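Local atomic coordinates of STING-associated CdnE c-di-GMP synthase (Flavobacteriaceae, PDB entry 6WT8), a protein that probably synthesises the cyclic dinucleotide c-di-GMP as the CD-NTase of a bacterial CBASS anti-phage system whose signal is sensed by a STING receptor. Residues Y234-I242 and K323-I331; I42-I51 and I353-S361. All coordinates share one frame; numbering follows the deposited sequence.

Interaction 1 (Y234-I242 and K323-I331); sequences YPFLSIERI and KSVDGCEYI
A type I beta turn from Ser324 to Gly327, in the loop ahead of helix 336-360, docks on the first two turns of helix 235-248, where Val325, Asp326 and Cys328 meet Tyr234, Ser238 and Arg241. Arg241 runs extended from CG to NE, and its NH1 gives a nearly straight hydrogen bond to Val325 O (2.8 Å, 166°) that lies in both the carbonyl and the guanidinium plane. Leu237 CD1 rests on one face of that guanidinium. Alongside, Val325 CG1, anti to its backbone N (chi1 172°), lies 3.6 Å from Arg241 CB and also packs on Ser238 CA. Asp326 OD1 closes an Asx turn by accepting from Cys328 N and takes Ser324 OG from the other face of its carboxylate. Two waters span the gap: one accepts from Tyr234 N and donates to Asp326 OD2, the other links Ser238 OG to Asp326 N. Cys328 SG sits obliquely to the Tyr234 ring, 3.8 Å from CE2. A leucine in place of Arg241 would probably leave Val325 O without this donor and the turn less firmly tied to the helix. One direct polar bond, two water bridges and a small apolar patch thus join to the helix a turn that its own aspartate and backbone bonds help to brace.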
# COMPACT_ATOMS: atom_id res chain seq x y z
N TYR A 234 8.56 -5.55 -2.89
CA TYR A 234 8.00 -5.16 -4.19
C TYR A 234 6.95 -4.06 -4.02
O TYR A 234 5.75 -4.24 -4.35
CB TYR A 234 7.43 -6.38 -4.90
CG TYR A 234 8.46 -7.41 -5.27
CD1 TYR A 234 9.28 -7.25 -6.40
CD2 TYR A 234 8.68 -8.51 -4.48
CE1 TYR A 234 10.26 -8.16 -6.73
CE2 TYR A 234 9.68 -9.46 -4.81
CZ TYR A 234 10.44 -9.28 -5.96
OH TYR A 234 11.43 -10.22 -6.29
N PRO A 235 7.34 -2.90 -3.48
CA PRO A 235 6.34 -1.86 -3.21
C PRO A 235 5.67 -1.34 -4.47
O PRO A 235 4.49 -0.92 -4.44
CB PRO A 235 7.15 -0.73 -2.53
CG PRO A 235 8.58 -0.96 -3.08
CD PRO A 235 8.72 -2.48 -3.13
N PHE A 236 6.39 -1.31 -5.59
CA PHE A 236 5.79 -0.73 -6.78
C PHE A 236 4.76 -1.67 -7.38
O PHE A 236 3.88 -1.24 -8.12
CB PHE A 236 6.91 -0.38 -7.80
CG PHE A 236 8.07 0.25 -7.17
CD1 PHE A 236 7.93 1.38 -6.35
CD2 PHE A 236 9.36 -0.30 -7.33
CE1 PHE A 236 9.04 1.98 -5.72
CE2 PHE A 236 10.48 0.32 -6.72
CZ PHE A 236 10.33 1.43 -5.90
N LEU A 237 4.90 -2.98 -7.10
CA LEU A 237 3.97 -3.96 -7.63
C LEU A 237 2.64 -3.87 -6.90
O LEU A 237 1.57 -3.95 -7.53
CB LEU A 237 4.60 -5.35 -7.49
CG LEU A 237 3.88 -6.48 -8.21
CD1 LEU A 237 3.67 -6.15 -9.71
CD2 LEU A 237 4.64 -7.77 -8.03
N SER A 238 2.68 -3.72 -5.58
CA SER A 238 1.45 -3.47 -4.83
C SER A 238 0.77 -2.21 -5.30
O SER A 238 -0.47 -2.20 -5.50
CB SER A 238 1.76 -3.38 -3.34
OG SER A 238 2.10 -4.66 -2.89
N ILE A 239 1.52 -1.14 -5.49
CA ILE A 239 0.92 0.13 -5.93
C ILE A 239 0.24 -0.07 -7.28
O ILE A 239 -0.92 0.30 -7.47
CB ILE A 239 1.98 1.25 -6.00
CG1 ILE A 239 2.38 1.64 -4.59
CG2 ILE A 239 1.48 2.42 -6.83
CD1 ILE A 239 3.72 2.38 -4.54
N GLU A 240 0.97 -0.62 -8.26
CA GLU A 240 0.40 -0.77 -9.58
C GLU A 240 -0.83 -1.66 -9.55
O GLU A 240 -1.84 -1.34 -10.18
CB GLU A 240 1.46 -1.32 -10.53
CG GLU A 240 0.98 -1.45 -12.00
CD GLU A 240 0.82 -0.10 -12.71
OE1 GLU A 240 0.30 -0.11 -13.85
OE2 GLU A 240 1.21 0.94 -12.15
N ARG A 241 -0.76 -2.78 -8.83
CA ARG A 241 -1.88 -3.73 -8.89
C ARG A 241 -3.13 -3.17 -8.20
O ARG A 241 -4.24 -3.38 -8.70
CB ARG A 241 -1.46 -5.07 -8.29
CG ARG A 241 -0.59 -5.89 -9.25
CD ARG A 241 -0.17 -7.20 -8.54
NE ARG A 241 0.55 -7.98 -9.58
CZ ARG A 241 1.15 -9.15 -9.34
NH1 ARG A 241 1.17 -9.71 -8.12
NH2 ARG A 241 1.75 -9.78 -10.36
N ILE A 242 -2.96 -2.49 -7.04
CA ILE A 242 -4.12 -1.87 -6.40
C ILE A 242 -4.71 -0.78 -7.29
O ILE A 242 -5.95 -0.69 -7.46
CB ILE A 242 -3.72 -1.34 -5.01
CG1 ILE A 242 -3.52 -2.57 -4.11
CG2 ILE A 242 -4.81 -0.42 -4.46
CD1 ILE A 242 -2.74 -2.16 -2.81
N LYS A 323 -3.22 -14.94 -1.53
CA LYS A 323 -1.87 -14.37 -1.62
C LYS A 323 -1.90 -12.88 -1.31
O LYS A 323 -2.92 -12.21 -1.36
CB LYS A 323 -1.31 -14.55 -3.04
CG LYS A 323 -1.13 -16.03 -3.40
CD LYS A 323 -0.45 -16.18 -4.74
CE LYS A 323 -0.27 -17.66 -5.05
NZ LYS A 323 0.42 -17.81 -6.38
N SER A 324 -0.71 -12.37 -0.97
CA SER A 324 -0.50 -10.93 -0.90
C SER A 324 -0.67 -10.31 -2.28
O SER A 324 -0.59 -11.01 -3.30
CB SER A 324 0.90 -10.66 -0.36
OG SER A 324 1.87 -11.36 -1.13
N VAL A 325 -0.87 -8.98 -2.32
CA VAL A 325 -1.07 -8.33 -3.62
C VAL A 325 0.12 -8.57 -4.51
O VAL A 325 -0.03 -8.78 -5.72
CB VAL A 325 -1.35 -6.83 -3.45
CG1 VAL A 325 -1.38 -6.08 -4.85
CG2 VAL A 325 -2.64 -6.66 -2.69
N ASP A 326 1.33 -8.55 -3.95
CA ASP A 326 2.53 -8.74 -4.78
C ASP A 326 2.77 -10.21 -5.16
O ASP A 326 3.72 -10.52 -5.89
CB ASP A 326 3.77 -8.12 -4.11
CG ASP A 326 4.15 -8.81 -2.80
OD1 ASP A 326 3.70 -9.95 -2.55
OD2 ASP A 326 4.92 -8.20 -2.00
N GLY A 327 1.93 -11.12 -4.67
CA GLY A 327 2.01 -12.52 -5.08
C GLY A 327 3.08 -13.33 -4.41
O GLY A 327 3.26 -14.51 -4.75
N CYS A 328 3.78 -12.76 -3.44
CA CYS A 328 4.96 -13.43 -2.89
C CYS A 328 4.73 -14.16 -1.55
O CYS A 328 5.63 -14.90 -1.11
CB CYS A 328 6.09 -12.42 -2.72
SG CYS A 328 6.72 -11.78 -4.31
N GLU A 329 3.60 -13.97 -0.89
CA GLU A 329 3.31 -14.68 0.34
C GLU A 329 1.87 -15.14 0.34
O GLU A 329 1.02 -14.60 -0.38
CB GLU A 329 3.50 -13.79 1.57
CG GLU A 329 4.79 -12.96 1.53
CD GLU A 329 4.90 -11.92 2.65
OE1 GLU A 329 4.13 -11.98 3.65
OE2 GLU A 329 5.78 -11.03 2.50
N TYR A 330 1.58 -16.16 1.16
CA TYR A 330 0.21 -16.49 1.51
C TYR A 330 -0.08 -15.78 2.82
O TYR A 330 0.61 -16.04 3.81
CB TYR A 330 0.05 -18.01 1.66
CG TYR A 330 0.11 -18.73 0.33
CD1 TYR A 330 -0.96 -18.68 -0.52
CD2 TYR A 330 1.24 -19.48 -0.02
CE1 TYR A 330 -0.95 -19.35 -1.74
CE2 TYR A 330 1.28 -20.15 -1.25
CZ TYR A 330 0.17 -20.07 -2.08
OH TYR A 330 0.19 -20.76 -3.29
N ILE A 331 -1.10 -14.93 2.84
CA ILE A 331 -1.25 -14.02 3.99
C ILE A 331 -1.76 -14.71 5.24
O ILE A 331 -1.67 -14.11 6.32
CB ILE A 331 -2.16 -12.81 3.68
CG1 ILE A 331 -3.53 -13.25 3.19
CG2 ILE A 331 -1.50 -11.92 2.65
CD1 ILE A 331 -4.55 -12.14 3.30
O HOH W 1 6.48 -6.26 -1.25
O HOH W 2 1.84 -7.26 -1.39

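Interaction 2 (I42-I51 and I353-S361); sequences IEYSDVSIYI and IIADLHNQS
Apolar packing dominates where Val47, on the first turn of helix 46-56, meets Leu357 near the C-terminal end of helix 336-360. Val47 enters as a knob among Ile353, Asp356, Leu357 and Gln360. Its two methyls divide the work: CG1, set between the backbone N and the carbonyl carbon (chi1 54°), presses on Leu357 CD2 at 3.5 Å, tight for two carbons, while CG2 lies 3.9 Å from Ile353 CG2. One turn on, Ile51 CD1 meets Leu357 CD1 tip to tip (3.7 Å) and also touches Ile353 CG2. Ile353 CD1 comes to the edge of the Tyr50 ring. At the other end, Ile42 crosses Leu357 at about a right angle, its CD1 3.9 Å from Leu357 CD2, so both methyls of Leu357 are in contact, CD1 with Ile51 and CD2 with Val47 and Ile42. Gln360, bent at chi2, packs its OE1 3.6 Å from Ser45 CB.

Polar links lie at the margin, and no direct hydrogen bond joins the segments. A water held by Asp46 N donates a weak bond to Gln360 OE1. Ser45 OG caps the helix by accepting from Ser48 N (3.2 Å) and donates to Ile42 O in its carbonyl plane, tying the preceding 3-10 turn to the helix start. Ser48 OG bonds Glu43 O and also Tyr298, whereas the Asp356 carboxylate turns to Tyr5 and Ser1.

Helix 253-266 adds Phe259 and Ile263 to the apolar cluster, and Val302 of helix 300-314 joins it. The axes of 46-51 and 353-360 come within 9.8 Å, their N-to-C directions at 136°: a single knob-into-hole fit between two obliquely antiparallel helices of a helical bundle, joining the N-terminal part of the chain to its last helix.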
# COMPACT_ATOMS: atom_id res chain seq x y z
N ILE A 42 -31.83 6.69 4.00
CA ILE A 42 -30.75 6.02 4.73
C ILE A 42 -29.39 6.66 4.46
O ILE A 42 -28.45 6.53 5.28
CB ILE A 42 -30.71 4.52 4.37
CG1 ILE A 42 -29.88 3.76 5.41
CG2 ILE A 42 -30.15 4.31 2.96
CD1 ILE A 42 -30.13 2.31 5.37
N GLU A 43 -29.24 7.38 3.34
CA GLU A 43 -27.89 7.82 3.02
C GLU A 43 -27.39 8.94 3.92
O GLU A 43 -26.17 9.12 4.01
CB GLU A 43 -27.82 8.20 1.54
CG GLU A 43 -27.75 6.92 0.69
CD GLU A 43 -27.24 7.14 -0.71
OE1 GLU A 43 -26.42 8.06 -0.91
OE2 GLU A 43 -27.66 6.38 -1.62
N TYR A 44 -28.28 9.67 4.61
CA TYR A 44 -27.81 10.61 5.62
C TYR A 44 -28.18 10.16 7.04
O TYR A 44 -28.15 10.98 7.96
CB TYR A 44 -28.30 12.02 5.33
CG TYR A 44 -29.75 12.08 4.98
CD1 TYR A 44 -30.72 12.06 5.99
CD2 TYR A 44 -30.17 12.15 3.65
CE1 TYR A 44 -32.06 12.12 5.69
CE2 TYR A 44 -31.51 12.20 3.34
CZ TYR A 44 -32.46 12.19 4.35
OH TYR A 44 -33.79 12.23 4.05
N SER A 45 -28.40 8.86 7.23
CA SER A 45 -28.28 8.30 8.58
C SER A 45 -26.85 8.41 9.09
O SER A 45 -25.88 8.47 8.31
CB SER A 45 -28.74 6.85 8.61
OG SER A 45 -27.83 5.99 7.92
N ASP A 46 -26.70 8.42 10.42
CA ASP A 46 -25.36 8.50 10.99
C ASP A 46 -24.51 7.31 10.56
O ASP A 46 -23.33 7.48 10.24
CB ASP A 46 -25.38 8.58 12.52
CG ASP A 46 -25.84 9.96 13.04
OD1 ASP A 46 -26.01 10.91 12.24
OD2 ASP A 46 -26.03 10.07 14.28
N VAL A 47 -25.10 6.10 10.52
CA VAL A 47 -24.28 4.93 10.14
C VAL A 47 -23.81 5.06 8.69
O VAL A 47 -22.64 4.77 8.37
CB VAL A 47 -25.06 3.61 10.38
CG1 VAL A 47 -26.44 3.54 9.71
CG2 VAL A 47 -24.21 2.39 9.95
N SER A 48 -24.69 5.52 7.81
CA SER A 48 -24.29 5.73 6.41
C SER A 48 -23.21 6.79 6.29
O SER A 48 -22.26 6.64 5.50
CB SER A 48 -25.49 6.13 5.57
OG SER A 48 -25.00 6.57 4.32
N ILE A 49 -23.35 7.91 7.01
CA ILE A 49 -22.30 8.94 6.93
C ILE A 49 -20.96 8.40 7.41
O ILE A 49 -19.90 8.68 6.83
CB ILE A 49 -22.75 10.18 7.73
CG1 ILE A 49 -23.96 10.78 7.06
CG2 ILE A 49 -21.64 11.19 7.80
CD1 ILE A 49 -24.64 11.80 7.98
N TYR A 50 -20.98 7.62 8.49
CA TYR A 50 -19.75 7.00 8.95
C TYR A 50 -19.13 6.13 7.86
O TYR A 50 -17.91 6.16 7.65
CB TYR A 50 -20.03 6.15 10.19
CG TYR A 50 -18.84 5.32 10.66
CD1 TYR A 50 -17.65 5.93 11.05
CD2 TYR A 50 -18.94 3.94 10.69
CE1 TYR A 50 -16.50 5.14 11.49
CE2 TYR A 50 -17.82 3.16 11.14
CZ TYR A 50 -16.64 3.77 11.52
OH TYR A 50 -15.52 3.06 11.98
N ILE A 51 -19.95 5.28 7.26
CA ILE A 51 -19.45 4.42 6.17
C ILE A 51 -18.86 5.27 5.03
O ILE A 51 -17.74 5.00 4.54
CB ILE A 51 -20.57 3.52 5.65
CG1 ILE A 51 -21.01 2.54 6.74
CG2 ILE A 51 -20.14 2.80 4.36
CD1 ILE A 51 -22.36 1.88 6.44
N ILE A 353 -22.70 -3.04 12.00
CA ILE A 353 -23.01 -1.97 11.04
C ILE A 353 -24.18 -2.37 10.15
O ILE A 353 -25.07 -1.56 9.87
CB ILE A 353 -21.76 -1.64 10.21
CG1 ILE A 353 -20.72 -1.00 11.13
CG2 ILE A 353 -22.10 -0.73 9.02
CD1 ILE A 353 -19.30 -0.78 10.50
N ILE A 354 -24.16 -3.61 9.65
CA ILE A 354 -25.23 -4.06 8.76
C ILE A 354 -26.54 -4.09 9.51
O ILE A 354 -27.58 -3.67 9.00
CB ILE A 354 -24.86 -5.44 8.19
CG1 ILE A 354 -23.74 -5.33 7.14
CG2 ILE A 354 -26.12 -6.09 7.54
CD1 ILE A 354 -23.01 -6.65 6.85
N ALA A 355 -26.50 -4.54 10.77
CA ALA A 355 -27.72 -4.56 11.56
C ALA A 355 -28.24 -3.15 11.78
O ALA A 355 -29.46 -2.92 11.76
CB ALA A 355 -27.49 -5.27 12.90
N ASP A 356 -27.34 -2.20 12.05
CA ASP A 356 -27.77 -0.82 12.29
C ASP A 356 -28.32 -0.17 11.02
O ASP A 356 -29.26 0.64 11.09
CB ASP A 356 -26.61 -0.01 12.86
CG ASP A 356 -26.24 -0.44 14.27
OD1 ASP A 356 -27.15 -0.95 15.01
OD2 ASP A 356 -25.09 -0.27 14.68
N LEU A 357 -27.74 -0.49 9.85
CA LEU A 357 -28.34 -0.04 8.59
C LEU A 357 -29.74 -0.61 8.41
O LEU A 357 -30.67 0.12 8.00
CB LEU A 357 -27.48 -0.46 7.41
CG LEU A 357 -26.20 0.34 7.21
CD1 LEU A 357 -25.25 -0.43 6.32
CD2 LEU A 357 -26.53 1.78 6.69
N HIS A 358 -29.91 -1.90 8.67
CA HIS A 358 -31.26 -2.49 8.58
C HIS A 358 -32.23 -1.77 9.49
O HIS A 358 -33.39 -1.50 9.10
CB HIS A 358 -31.24 -3.98 8.92
CG HIS A 358 -30.82 -4.86 7.79
ND1 HIS A 358 -31.39 -4.79 6.54
CD2 HIS A 358 -29.90 -5.86 7.73
CE1 HIS A 358 -30.83 -5.69 5.75
NE2 HIS A 358 -29.92 -6.35 6.45
N ASN A 359 -31.80 -1.41 10.71
CA ASN A 359 -32.75 -0.78 11.63
C ASN A 359 -33.06 0.66 11.21
O ASN A 359 -34.17 1.14 11.46
CB ASN A 359 -32.22 -0.84 13.06
CG ASN A 359 -32.10 -2.27 13.58
OD1 ASN A 359 -32.82 -3.18 13.14
ND2 ASN A 359 -31.19 -2.47 14.53
N GLN A 360 -32.12 1.34 10.57
CA GLN A 360 -32.40 2.68 10.04
C GLN A 360 -33.39 2.61 8.89
O GLN A 360 -34.25 3.48 8.75
CB GLN A 360 -31.11 3.36 9.59
CG GLN A 360 -30.18 3.78 10.72
CD GLN A 360 -30.74 4.93 11.52
OE1 GLN A 360 -31.24 5.91 10.95
NE2 GLN A 360 -30.67 4.83 12.83
N SER A 361 -33.29 1.59 8.05
CA SER A 361 -34.26 1.41 6.99
C SER A 361 -35.52 0.71 7.53
O SER A 361 -36.43 1.36 8.06
CB SER A 361 -33.66 0.61 5.83
OG SER A 361 -33.48 -0.74 6.20
O HOH W 3 -28.95 8.08 12.20

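The two contacts lie far apart, their centres 33 Å from each other and their nearest atoms about 17 Å. Along the chain, interaction 2 brackets interaction 1: residues 42-51 come first, then 234-242 and 323-331, and finally 353-361. Interaction 1 lies near the middle of the molecule, beside the mixed sheet, since Pro235 and Phe236 touch strands 85-90 and 218-221; interaction 2 sits at the far helical end. The loop of interaction 1 leads into helix 336-360, whose C-terminal end forms half of interaction 2. The C-terminal region thus contacts the rest of the chain at two places, through a turn hydrogen-bonded directly and through water to helix 235-248, and through apolar helix packing.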